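Local coordinates for mandalate racemase/muconate lactonizing enzyme (Unidentified, PDB 4E4U), which is a putative member of the mandelate racemase/muconate lactonizing enzyme family in the enolase superfamily, and probably acts on a carboxylate substrate, at residues E35-I40 with L366-D371; L179-L184 with A221-K226; A284-G287 with E291-K294; L331-I336 with G356-S361. All blocks are in the same frame, centred on the assembly; numbering follows the deposited sequence.

Interaction 1: residues E35-I40 with L366-D371; sequences EGVGEI and LGIELD
Val-37 meets Leu-366, Ile-368 and Leu-370 in a small buried patch where the third strand of the N-terminal sheet lies against the loop that follows strand 357-359. The CB of Val-37 leaves the strand toward that loop, and its two methyls then part company. CG1, set between the backbone N and the carbonyl carbon at a chi1 of 67°, reaches CG2 of Ile-368 at 3.8 Å, the two side chains crossing at about a right angle. The same CG1 also lies 3.9 Å from the carbonyl O of Ile-368, so it rests partly on backbone. CG2, anti to the backbone N, heads the other way along the loop and touches CD1 of Leu-370 at 3.8 Å, with CG of Leu-370 slightly behind at 4.1 Å. Val-37 is thus wedged between two loop residues, one methyl to each. The third neighbour comes at the backbone instead: CD1 of Leu-366 packs 3.3 Å from the carbonyl O of Val-37, a buried oxygen that finds no hydrogen-bonding partner. No hydrogen bond joins the strand to the loop directly; Asp-103 of helix 88-109 links them, its two carboxylate oxygens accepting from the N of Leu-366 and the N of Val-37. Strand 35-40 is an outer strand of the three-stranded antiparallel sheet, pairing with strand 22-30, whose Phe-25 touches Leu-370. Helix 314-325 closes the patch, with Val-315 against Val-37 and Leu-370 and Ala-318 against Ile-368, while the loop runs on into helix 372-377, N-capped by Asp-371.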
loop_
_atom_site.group_PDB
_atom_site.type_symbol
_atom_site.label_atom_id
_atom_site.label_comp_id
_atom_site.label_asym_id
_atom_site.label_seq_id
_atom_site.Cartn_x
_atom_site.Cartn_y
_atom_site.Cartn_z
ATOM N N GLU A 35 -10.205 43.625 28.080
ATOM C CA GLU A 35 -10.944 43.475 26.832
ATOM C C GLU A 35 -10.128 42.691 25.826
ATOM O O GLU A 35 -8.921 42.902 25.708
ATOM C CB GLU A 35 -11.246 44.841 26.220
ATOM C CG GLU A 35 -12.231 45.701 26.977
ATOM C CD GLU A 35 -12.834 46.766 26.084
ATOM O OE1 GLU A 35 -12.069 47.423 25.341
ATOM O OE2 GLU A 35 -14.072 46.927 26.109
ATOM N N GLY A 36 -10.786 41.798 25.090
ATOM C CA GLY A 36 -10.138 41.098 23.995
ATOM C C GLY A 36 -10.975 41.190 22.735
ATOM O O GLY A 36 -12.202 41.246 22.807
ATOM N N VAL A 37 -10.320 41.205 21.577
ATOM C CA VAL A 37 -11.033 41.280 20.308
ATOM C C VAL A 37 -10.653 40.103 19.408
ATOM O O VAL A 37 -9.529 39.606 19.466
ATOM C CB VAL A 37 -10.789 42.640 19.606
ATOM C CG1 VAL A 37 -9.332 42.777 19.171
ATOM C CG2 VAL A 37 -11.743 42.833 18.428
ATOM N N GLY A 38 -11.607 39.643 18.603
ATOM C CA GLY A 38 -11.369 38.550 17.680
ATOM C C GLY A 38 -12.157 38.736 16.402
ATOM O O GLY A 38 -13.006 39.638 16.300
ATOM N N GLU A 39 -11.874 37.889 15.420
ATOM C CA GLU A 39 -12.548 37.941 14.132
ATOM C C GLU A 39 -12.966 36.534 13.732
ATOM O O GLU A 39 -12.252 35.564 14.005
ATOM C CB GLU A 39 -11.654 38.562 13.051
ATOM C CG GLU A 39 -12.364 38.693 11.710
ATOM C CD GLU A 39 -11.682 39.616 10.718
ATOM O OE1 GLU A 39 -10.628 40.218 11.034
ATOM O OE2 GLU A 39 -12.224 39.740 9.597
ATOM N N ILE A 40 -14.133 36.442 13.103
ATOM C CA ILE A 40 -14.717 35.188 12.667
ATOM C C ILE A 40 -14.733 35.134 11.144
ATOM O O ILE A 40 -15.171 36.087 10.500
ATOM C CB ILE A 40 -16.154 35.076 13.209
ATOM C CG1 ILE A 40 -16.116 34.938 14.732
ATOM C CG2 ILE A 40 -16.918 33.933 12.546
ATOM C CD1 ILE A 40 -17.452 35.071 15.419
ATOM N N LEU A 366 -2.936 40.498 21.002
ATOM C CA LEU A 366 -2.859 40.393 19.550
ATOM C C LEU A 366 -2.220 41.621 18.908
ATOM O O LEU A 366 -1.946 41.617 17.709
ATOM C CB LEU A 366 -4.252 40.193 18.955
ATOM C CG LEU A 366 -5.019 38.936 19.362
ATOM C CD1 LEU A 366 -6.411 38.941 18.731
ATOM C CD2 LEU A 366 -4.257 37.668 18.993
ATOM N N GLY A 367 -1.986 42.669 19.695
ATOM C CA GLY A 367 -1.447 43.909 19.153
ATOM C C GLY A 367 -2.397 44.610 18.195
ATOM O O GLY A 367 -1.965 45.175 17.184
ATOM N N ILE A 368 -3.690 44.585 18.512
ATOM C CA ILE A 368 -4.697 45.186 17.645
ATOM C C ILE A 368 -5.884 45.660 18.484
ATOM O O ILE A 368 -6.183 45.078 19.524
ATOM C CB ILE A 368 -5.160 44.182 16.547
ATOM C CG1 ILE A 368 -5.722 44.906 15.323
ATOM C CG2 ILE A 368 -6.162 43.187 17.088
ATOM C CD1 ILE A 368 -4.652 45.575 14.494
ATOM N N GLU A 369 -6.543 46.729 18.046
ATOM C CA GLU A 369 -7.710 47.243 18.755
ATOM C C GLU A 369 -8.605 47.986 17.781
ATOM O O GLU A 369 -8.129 48.830 17.021
ATOM C CB GLU A 369 -7.288 48.185 19.890
ATOM C CG GLU A 369 -8.451 48.708 20.738
ATOM C CD GLU A 369 -7.997 49.560 21.911
ATOM O OE1 GLU A 369 -6.781 49.811 22.043
ATOM O OE2 GLU A 369 -8.861 49.983 22.703
ATOM N N LEU A 370 -9.900 47.692 17.814
ATOM C CA LEU A 370 -10.839 48.379 16.933
ATOM C C LEU A 370 -11.051 49.828 17.345
ATOM O O LEU A 370 -11.111 50.146 18.535
ATOM C CB LEU A 370 -12.189 47.672 16.924
ATOM C CG LEU A 370 -12.229 46.275 16.311
ATOM C CD1 LEU A 370 -13.574 45.634 16.589
ATOM C CD2 LEU A 370 -11.963 46.328 14.811
ATOM N N ASP A 371 -11.174 50.695 16.345
ATOM C CA ASP A 371 -11.616 52.061 16.556
ATOM C C ASP A 371 -13.140 52.018 16.522
ATOM O O ASP A 371 -13.743 51.901 15.454
ATOM C CB ASP A 371 -11.063 52.968 15.451
ATOM C CG ASP A 371 -11.410 54.431 15.660
ATOM O OD1 ASP A 371 -12.520 54.724 16.148
ATOM O OD2 ASP A 371 -10.565 55.289 15.333
#

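Interaction 2: residues L179-L184 with A221-K226; sequences LSLEVL and AKRLEK
Arg-223, Leu-184 and Leu-181 make up this contact, in which the flat end of an arginine from helix 214-224 is laid against the first turn of helix 181-198. Arg-223 gives the largest share of buried surface. Its chain runs extended from CG to NE, which carries the guanidinium across to the other helix, and the aliphatic part comes along with it: CD sits 3.9 Å from CB of Leu-184. That same CB lies over one face of the guanidinium, 3.5 Å above the plane and above its centre, at 3.6 Å from CZ of Arg-223. CD1 of Leu-184 adds a further touch, 3.9 Å from NE of Arg-223. Leu-181, one turn earlier, reaches in with a single methyl, its CD2 standing 3.6 Å from NH2 of Arg-223. Both leucines cross the arginine at about a right angle. No hydrogen bond or salt bridge joins the two segments; the leucines meet the guanidinium by van der Waals packing, while its charge is answered around it: NH1 forms salt bridges with Asp-185 and Glu-188 of helix 181-198, and NH2 with Asp-228 of the second subunit. These acids probably fix the rotation of the guanidinium and keep it flat against Leu-184. Ser-180 N-caps the helix, its OG accepting from the N of Val-183 at 3.1 Å. The two helices are neighbours on the outside of the barrel, joined in sequence through strand 203-206; Arg-219 and Leu-220 of helix 214-224 extend the packing on Leu-184, and Ala-202 of the second subunit packs on Leu-181, placing the contact at a subunit interface.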
loop_
_atom_site.group_PDB
_atom_site.type_symbol
_atom_site.label_atom_id
_atom_site.label_comp_id
_atom_site.label_asym_id
_atom_site.label_seq_id
_atom_site.Cartn_x
_atom_site.Cartn_y
_atom_site.Cartn_z
ATOM N N LEU A 179 -11.356 23.165 -17.591
ATOM C CA LEU A 179 -11.078 24.453 -18.230
ATOM C C LEU A 179 -10.927 24.318 -19.738
ATOM O O LEU A 179 -10.307 23.377 -20.231
ATOM C CB LEU A 179 -9.795 25.077 -17.683
ATOM C CG LEU A 179 -9.737 25.336 -16.183
ATOM C CD1 LEU A 179 -8.402 25.978 -15.827
ATOM C CD2 LEU A 179 -10.899 26.208 -15.729
ATOM N N SER A 180 -11.479 25.281 -20.467
ATOM C CA SER A 180 -11.341 25.316 -21.919
ATOM C C SER A 180 -9.909 25.639 -22.330
ATOM O O SER A 180 -9.127 26.172 -21.542
ATOM C CB SER A 180 -12.250 26.393 -22.502
ATOM O OG SER A 180 -11.716 27.675 -22.216
ATOM N N LEU A 181 -9.575 25.340 -23.581
ATOM C CA LEU A 181 -8.269 25.705 -24.124
ATOM C C LEU A 181 -8.014 27.208 -24.049
ATOM O O LEU A 181 -6.901 27.631 -23.752
ATOM C CB LEU A 181 -8.136 25.243 -25.573
ATOM C CG LEU A 181 -8.033 23.730 -25.742
ATOM C CD1 LEU A 181 -8.273 23.377 -27.199
ATOM C CD2 LEU A 181 -6.677 23.217 -25.270
ATOM N N GLU A 182 -9.029 28.020 -24.328
ATOM C CA GLU A 182 -8.835 29.464 -24.258
ATOM C C GLU A 182 -8.501 29.924 -22.838
ATOM O O GLU A 182 -7.672 30.819 -22.645
ATOM C CB GLU A 182 -10.048 30.202 -24.808
ATOM C CG GLU A 182 -10.121 30.115 -26.317
ATOM C CD GLU A 182 -11.310 30.841 -26.889
ATOM O OE1 GLU A 182 -12.424 30.696 -26.335
ATOM O OE2 GLU A 182 -11.126 31.550 -27.897
ATOM N N VAL A 183 -9.123 29.307 -21.838
ATOM C CA VAL A 183 -8.808 29.662 -20.460
ATOM C C VAL A 183 -7.417 29.146 -20.080
ATOM O O VAL A 183 -6.645 29.867 -19.449
ATOM C CB VAL A 183 -9.899 29.191 -19.482
ATOM C CG1 VAL A 183 -9.453 29.360 -18.036
ATOM C CG2 VAL A 183 -11.189 29.965 -19.740
ATOM N N LEU A 184 -7.078 27.924 -20.493
ATOM C CA LEU A 184 -5.731 27.406 -20.251
ATOM C C LEU A 184 -4.686 28.329 -20.879
ATOM O O LEU A 184 -3.670 28.639 -20.257
ATOM C CB LEU A 184 -5.577 25.983 -20.790
ATOM C CG LEU A 184 -6.396 24.891 -20.091
ATOM C CD1 LEU A 184 -6.371 23.595 -20.890
ATOM C CD2 LEU A 184 -5.864 24.648 -18.681
ATOM N N ALA A 221 -1.358 22.525 -14.777
ATOM C CA ALA A 221 -0.043 22.494 -14.143
ATOM C C ALA A 221 1.080 22.271 -15.158
ATOM O O ALA A 221 2.122 22.923 -15.083
ATOM C CB ALA A 221 0.004 21.434 -13.050
ATOM N N LYS A 222 0.872 21.373 -16.120
ATOM C CA LYS A 222 1.923 21.103 -17.105
ATOM C C LYS A 222 2.278 22.358 -17.895
ATOM O O LYS A 222 3.438 22.560 -18.230
ATOM C CB LYS A 222 1.551 19.950 -18.042
ATOM C CG LYS A 222 1.305 18.601 -17.360
ATOM C CD LYS A 222 2.105 18.374 -16.074
ATOM C CE LYS A 222 3.497 17.839 -16.332
ATOM N NZ LYS A 222 4.168 17.475 -15.042
ATOM N N ARG A 223 1.284 23.201 -18.164
ATOM C CA ARG A 223 1.503 24.464 -18.862
ATOM C C ARG A 223 2.214 25.506 -18.017
ATOM O O ARG A 223 2.952 26.345 -18.543
ATOM C CB ARG A 223 0.173 25.039 -19.323
ATOM C CG ARG A 223 -0.454 24.293 -20.477
ATOM C CD ARG A 223 -1.887 24.730 -20.616
ATOM N NE ARG A 223 -2.587 24.188 -21.776
ATOM C CZ ARG A 223 -2.895 24.891 -22.861
ATOM N NH1 ARG A 223 -2.528 26.164 -22.970
ATOM N NH2 ARG A 223 -3.582 24.320 -23.835
ATOM N N LEU A 224 1.983 25.462 -16.709
ATOM C CA LEU A 224 2.514 26.484 -15.817
ATOM C C LEU A 224 3.931 26.194 -15.349
ATOM O O LEU A 224 4.625 27.102 -14.880
ATOM C CB LEU A 224 1.600 26.666 -14.602
ATOM C CG LEU A 224 0.164 27.090 -14.913
ATOM C CD1 LEU A 224 -0.568 27.382 -13.614
ATOM C CD2 LEU A 224 0.121 28.296 -15.857
ATOM N N GLU A 225 4.364 24.941 -15.464
ATOM C CA GLU A 225 5.665 24.553 -14.919
ATOM C C GLU A 225 6.828 25.384 -15.461
ATOM O O GLU A 225 7.758 25.706 -14.725
ATOM C CB GLU A 225 5.924 23.053 -15.113
ATOM C CG GLU A 225 5.138 22.197 -14.123
ATOM C CD GLU A 225 5.222 20.699 -14.377
ATOM O OE1 GLU A 225 5.855 20.275 -15.362
ATOM O OE2 GLU A 225 4.637 19.929 -13.589
ATOM N N LYS A 226 6.766 25.762 -16.734
ATOM C CA LYS A 226 7.863 26.522 -17.330
ATOM C C LYS A 226 8.056 27.902 -16.696
ATOM O O LYS A 226 9.102 28.517 -16.876
ATOM C CB LYS A 226 7.676 26.661 -18.848
ATOM C CG LYS A 226 6.492 27.534 -19.265
ATOM C CD LYS A 226 6.374 27.662 -20.792
ATOM C CE LYS A 226 5.743 26.431 -21.444
ATOM N NZ LYS A 226 4.307 26.216 -21.048
#

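Interaction 3: residues A284-G287 with E291-K294; sequences ARVG and EAKK
This is a short-range packing contact between a barrel loop and the helix it leads into: residues 284-287 follow strand 278-279 and fold back on the start of helix 289-301. Val-286 and Gly-287 meet Glu-291 and Ala-292, all four buried. CG2 of Val-286 rests on the helix at 3.9 Å from CB of Ala-292. The carbonyl O of Val-286 lies 3.3 Å from CG of Glu-291, whose chain is bent at chi2 (76°), turning the carboxylate away from the loop to a salt bridge with Lys-264 of helix 263-272. Gly-287, at a phi of 130°, brings its own backbone close against the same glutamate, its C lying 3.9 Å from CB of Glu-291. One water bridges the two segments, donating to O of Gly-287 at 2.8 Å and accepting from N of Glu-291 at 3.0 Å, so that an amide of the first helical turn is tied to the loop. Ser-95 of helix 88-109 supplies an acceptor for the N of Gly-287, and Phe-267 of helix 263-272 touches Val-286. A loop that leads from the end of a barrel strand into the following helix is the beta-alpha connection of the TIM-barrel domain, as in other enolase-superfamily members.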
loop_
_atom_site.group_PDB
_atom_site.type_symbol
_atom_site.label_atom_id
_atom_site.label_comp_id
_atom_site.label_asym_id
_atom_site.label_seq_id
_atom_site.Cartn_x
_atom_site.Cartn_y
_atom_site.Cartn_z
ATOM N N ALA A 284 -8.910 32.520 11.634
ATOM C CA ALA A 284 -10.291 32.850 11.993
ATOM C C ALA A 284 -11.308 31.793 11.535
ATOM O O ALA A 284 -12.510 31.953 11.743
ATOM C CB ALA A 284 -10.660 34.230 11.457
ATOM N N ARG A 285 -10.821 30.715 10.924
ATOM C CA ARG A 285 -11.665 29.587 10.515
ATOM C C ARG A 285 -11.273 28.255 11.155
ATOM O O ARG A 285 -12.139 27.414 11.408
ATOM C CB ARG A 285 -11.651 29.426 8.985
ATOM C CG ARG A 285 -12.126 28.059 8.484
ATOM C CD ARG A 285 -12.413 28.087 7.005
ATOM N NE ARG A 285 -13.747 28.616 6.747
ATOM C CZ ARG A 285 -14.163 29.125 5.592
ATOM N NH1 ARG A 285 -13.335 29.237 4.555
ATOM N NH2 ARG A 285 -15.420 29.530 5.480
ATOM N N VAL A 286 -9.981 28.035 11.398
ATOM C CA VAL A 286 -9.532 26.682 11.744
ATOM C C VAL A 286 -9.818 26.229 13.170
ATOM O O VAL A 286 -9.688 25.042 13.469
ATOM C CB VAL A 286 -8.021 26.446 11.439
ATOM C CG1 VAL A 286 -7.746 26.604 9.958
ATOM C CG2 VAL A 286 -7.134 27.355 12.284
ATOM N N GLY A 287 -10.193 27.163 14.038
ATOM C CA GLY A 287 -10.458 26.840 15.429
ATOM C C GLY A 287 -9.757 27.744 16.427
ATOM O O GLY A 287 -9.906 27.557 17.643
ATOM N N GLU A 291 -5.387 25.902 17.980
ATOM C CA GLU A 291 -5.643 24.937 16.920
ATOM C C GLU A 291 -4.758 25.211 15.695
ATOM O O GLU A 291 -4.251 24.282 15.064
ATOM C CB GLU A 291 -7.129 24.907 16.555
ATOM C CG GLU A 291 -7.529 23.750 15.647
ATOM C CD GLU A 291 -7.623 22.394 16.338
ATOM O OE1 GLU A 291 -7.306 22.258 17.548
ATOM O OE2 GLU A 291 -8.045 21.450 15.652
ATOM N N ALA A 292 -4.544 26.485 15.370
ATOM C CA ALA A 292 -3.647 26.820 14.262
ATOM C C ALA A 292 -2.203 26.392 14.552
ATOM O O ALA A 292 -1.509 25.896 13.673
ATOM C CB ALA A 292 -3.725 28.315 13.938
ATOM N N LYS A 293 -1.760 26.577 15.790
ATOM C CA LYS A 293 -0.442 26.102 16.206
ATOM C C LYS A 293 -0.341 24.585 16.045
ATOM O O LYS A 293 0.689 24.062 15.604
ATOM C CB LYS A 293 -0.169 26.502 17.659
ATOM C CG LYS A 293 1.211 26.138 18.179
ATOM C CD LYS A 293 2.261 27.110 17.676
ATOM C CE LYS A 293 3.647 26.688 18.118
ATOM N NZ LYS A 293 4.685 27.670 17.702
ATOM N N LYS A 294 -1.420 23.876 16.366
ATOM C CA LYS A 294 -1.447 22.426 16.207
ATOM C C LYS A 294 -1.341 22.030 14.731
ATOM O O LYS A 294 -0.651 21.069 14.380
ATOM C CB LYS A 294 -2.706 21.840 16.851
ATOM C CG LYS A 294 -2.672 21.939 18.368
ATOM C CD LYS A 294 -3.872 21.273 19.037
ATOM C CE LYS A 294 -3.795 21.406 20.562
ATOM N NZ LYS A 294 -4.988 20.803 21.224
HETATM O O HOH W 1 -7.786 26.899 19.380
#

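Interaction 4: residues L331-I336 with G356-S361; sequences LIQESI and GYIIPS
Strands 333-335 and 357-359 do not pair with each other: their closest alpha carbons, those of Gln-333 and Ile-358, stand 8.2 Å apart, and no hydrogen bond crosses. Each instead pairs with strand 125-130, the first in parallel fashion and the second antiparallel, and the two meet only through side chains. The tip of Ile-358 does this work. Its CG1 is anti to the carbonyl carbon, and CD1 at the end of that branch comes to 3.5 Å from CG of Gln-333 and 4.1 Å from CB of Gln-333. The approach of this methyl to OG of Ser-335 is less certain, because that serine adopts two conformations. Gln-333 crosses Ile-358 obliquely and, bent at chi2 (67°), turns its amide away from it. NE2 of Gln-333 donates to O of Glu-334 at 3.0 Å, nearly straight at 169° and aimed at a lone pair in the carbonyl plane, while OE1 accepts from Ser-320. The amide is thereby held at both ends. Helix 314-325 supplies Ser-320 and also Ile-321, which packs on Ile-358; Trp-339 touches the same isoleucine, and strand 125-130 joins the two strands into one sheet.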
loop_
_atom_site.group_PDB
_atom_site.type_symbol
_atom_site.label_atom_id
_atom_site.label_comp_id
_atom_site.label_asym_id
_atom_site.label_seq_id
_atom_site.Cartn_x
_atom_site.Cartn_y
_atom_site.Cartn_z
ATOM N N LEU A 331 6.292 30.187 5.709
ATOM C CA LEU A 331 6.708 30.569 4.353
ATOM C C LEU A 331 6.444 32.039 4.050
ATOM O O LEU A 331 7.362 32.787 3.717
ATOM C CB LEU A 331 5.990 29.702 3.314
ATOM C CG LEU A 331 6.174 30.046 1.830
ATOM C CD1 LEU A 331 7.649 30.010 1.431
ATOM C CD2 LEU A 331 5.362 29.107 0.945
ATOM N N ILE A 332 5.187 32.457 4.160
ATOM C CA ILE A 332 4.794 33.799 3.737
ATOM C C ILE A 332 3.398 34.090 4.276
ATOM O O ILE A 332 2.619 33.165 4.520
ATOM C CB ILE A 332 4.824 33.892 2.184
ATOM C CG1 ILE A 332 4.879 35.339 1.687
ATOM C CG2 ILE A 332 3.676 33.089 1.560
ATOM C CD1 ILE A 332 5.234 35.417 0.208
ATOM N N GLN A 333 3.081 35.370 4.456
ATOM C CA GLN A 333 1.786 35.784 4.989
ATOM C C GLN A 333 1.024 36.590 3.958
ATOM O O GLN A 333 1.534 37.574 3.429
ATOM C CB GLN A 333 1.968 36.615 6.263
ATOM C CG GLN A 333 0.696 37.305 6.756
ATOM C CD GLN A 333 -0.365 36.337 7.250
ATOM O OE1 GLN A 333 -0.102 35.497 8.113
ATOM N NE2 GLN A 333 -1.574 36.454 6.711
ATOM N N GLU A 334 -0.203 36.175 3.678
ATOM C CA GLU A 334 -1.040 36.922 2.762
ATOM C C GLU A 334 -1.344 38.291 3.339
ATOM O O GLU A 334 -1.751 38.419 4.503
ATOM C CB GLU A 334 -2.350 36.185 2.478
ATOM C CG GLU A 334 -3.205 36.881 1.417
ATOM C CD GLU A 334 -4.241 35.965 0.789
ATOM O OE1 GLU A 334 -4.597 34.947 1.419
ATOM O OE2 GLU A 334 -4.686 36.260 -0.344
ATOM N N SER A 335 -1.135 39.315 2.523
ATOM C CA SER A 335 -1.478 40.677 2.890
ATOM C C SER A 335 -2.470 41.239 1.902
ATOM O O SER A 335 -2.457 40.882 0.725
ATOM C CB SER A 335 -0.227 41.543 2.935
ATOM O OG SER A 335 0.654 41.042 3.911
ATOM N N ILE A 336 -3.348 42.109 2.384
ATOM C CA ILE A 336 -4.287 42.776 1.501
ATOM C C ILE A 336 -3.651 44.107 1.136
ATOM O O ILE A 336 -3.692 45.069 1.904
ATOM C CB ILE A 336 -5.677 42.911 2.135
ATOM C CG1 ILE A 336 -6.235 41.507 2.410
ATOM C CG2 ILE A 336 -6.603 43.680 1.213
ATOM C CD1 ILE A 336 -7.569 41.468 3.127
ATOM N N GLY A 356 8.028 44.976 1.678
ATOM C CA GLY A 356 7.703 43.583 1.427
ATOM C C GLY A 356 7.408 42.749 2.656
ATOM O O GLY A 356 7.013 41.592 2.524
ATOM N N TYR A 357 7.590 43.323 3.843
ATOM C CA TYR A 357 7.435 42.562 5.076
ATOM C C TYR A 357 6.443 43.179 6.040
ATOM O O TYR A 357 6.311 44.394 6.116
ATOM C CB TYR A 357 8.770 42.428 5.809
ATOM C CG TYR A 357 9.889 41.856 4.987
ATOM C CD1 TYR A 357 10.691 42.687 4.215
ATOM C CD2 TYR A 357 10.163 40.492 4.995
ATOM C CE1 TYR A 357 11.725 42.186 3.463
ATOM C CE2 TYR A 357 11.209 39.972 4.235
ATOM C CZ TYR A 357 11.984 40.833 3.472
ATOM O OH TYR A 357 13.032 40.363 2.711
ATOM N N ILE A 358 5.758 42.322 6.785
ATOM C CA ILE A 358 4.966 42.766 7.915
ATOM C C ILE A 358 5.868 42.829 9.142
ATOM O O ILE A 358 6.650 41.903 9.388
ATOM C CB ILE A 358 3.803 41.802 8.177
ATOM C CG1 ILE A 358 2.847 41.822 6.988
ATOM C CG2 ILE A 358 3.081 42.164 9.471
ATOM C CD1 ILE A 358 1.903 40.629 6.937
ATOM N N ILE A 359 5.764 43.913 9.906
ATOM C CA ILE A 359 6.530 44.058 11.136
ATOM C C ILE A 359 5.608 43.795 12.320
ATOM O O ILE A 359 4.727 44.601 12.598
ATOM C CB ILE A 359 7.092 45.487 11.271
ATOM C CG1 ILE A 359 7.811 45.907 9.983
ATOM C CG2 ILE A 359 7.983 45.598 12.508
ATOM C CD1 ILE A 359 8.946 44.991 9.582
ATOM N N PRO A 360 5.794 42.661 13.016
ATOM C CA PRO A 360 4.880 42.318 14.117
ATOM C C PRO A 360 4.872 43.342 15.245
ATOM O O PRO A 360 5.906 43.925 15.578
ATOM C CB PRO A 360 5.439 40.991 14.639
ATOM C CG PRO A 360 6.174 40.408 13.469
ATOM C CD PRO A 360 6.775 41.593 12.765
ATOM N N SER A 361 3.700 43.549 15.832
ATOM C CA SER A 361 3.564 44.413 16.997
ATOM C C SER A 361 4.365 43.876 18.185
ATOM O O SER A 361 4.553 42.667 18.318
ATOM C CB SER A 361 2.089 44.519 17.381
ATOM O OG SER A 361 1.921 45.261 18.572
#

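Starting from the N terminus, strand 35-40 of the N-terminal sheet meets residues 366-371, so interaction 1 closes a loop of 325 residues and ties that sheet to the loop after strand 357-359. The other three contacts nest within it, one after another and without crossing: interaction 2 joins successive outer helices of the barrel, interaction 3 a loop to the helix after it, and interaction 4 strands 333-335 and 357-359, which both pair with strand 125-130. Interaction 1 touches interaction 3, where O of Glu-39 is 3.3 Å from CB of Ala-284, and interaction 4, through Gly-367 and Ser-361. Interaction 2 stands apart, its centre about 42 Å from that of interaction 1.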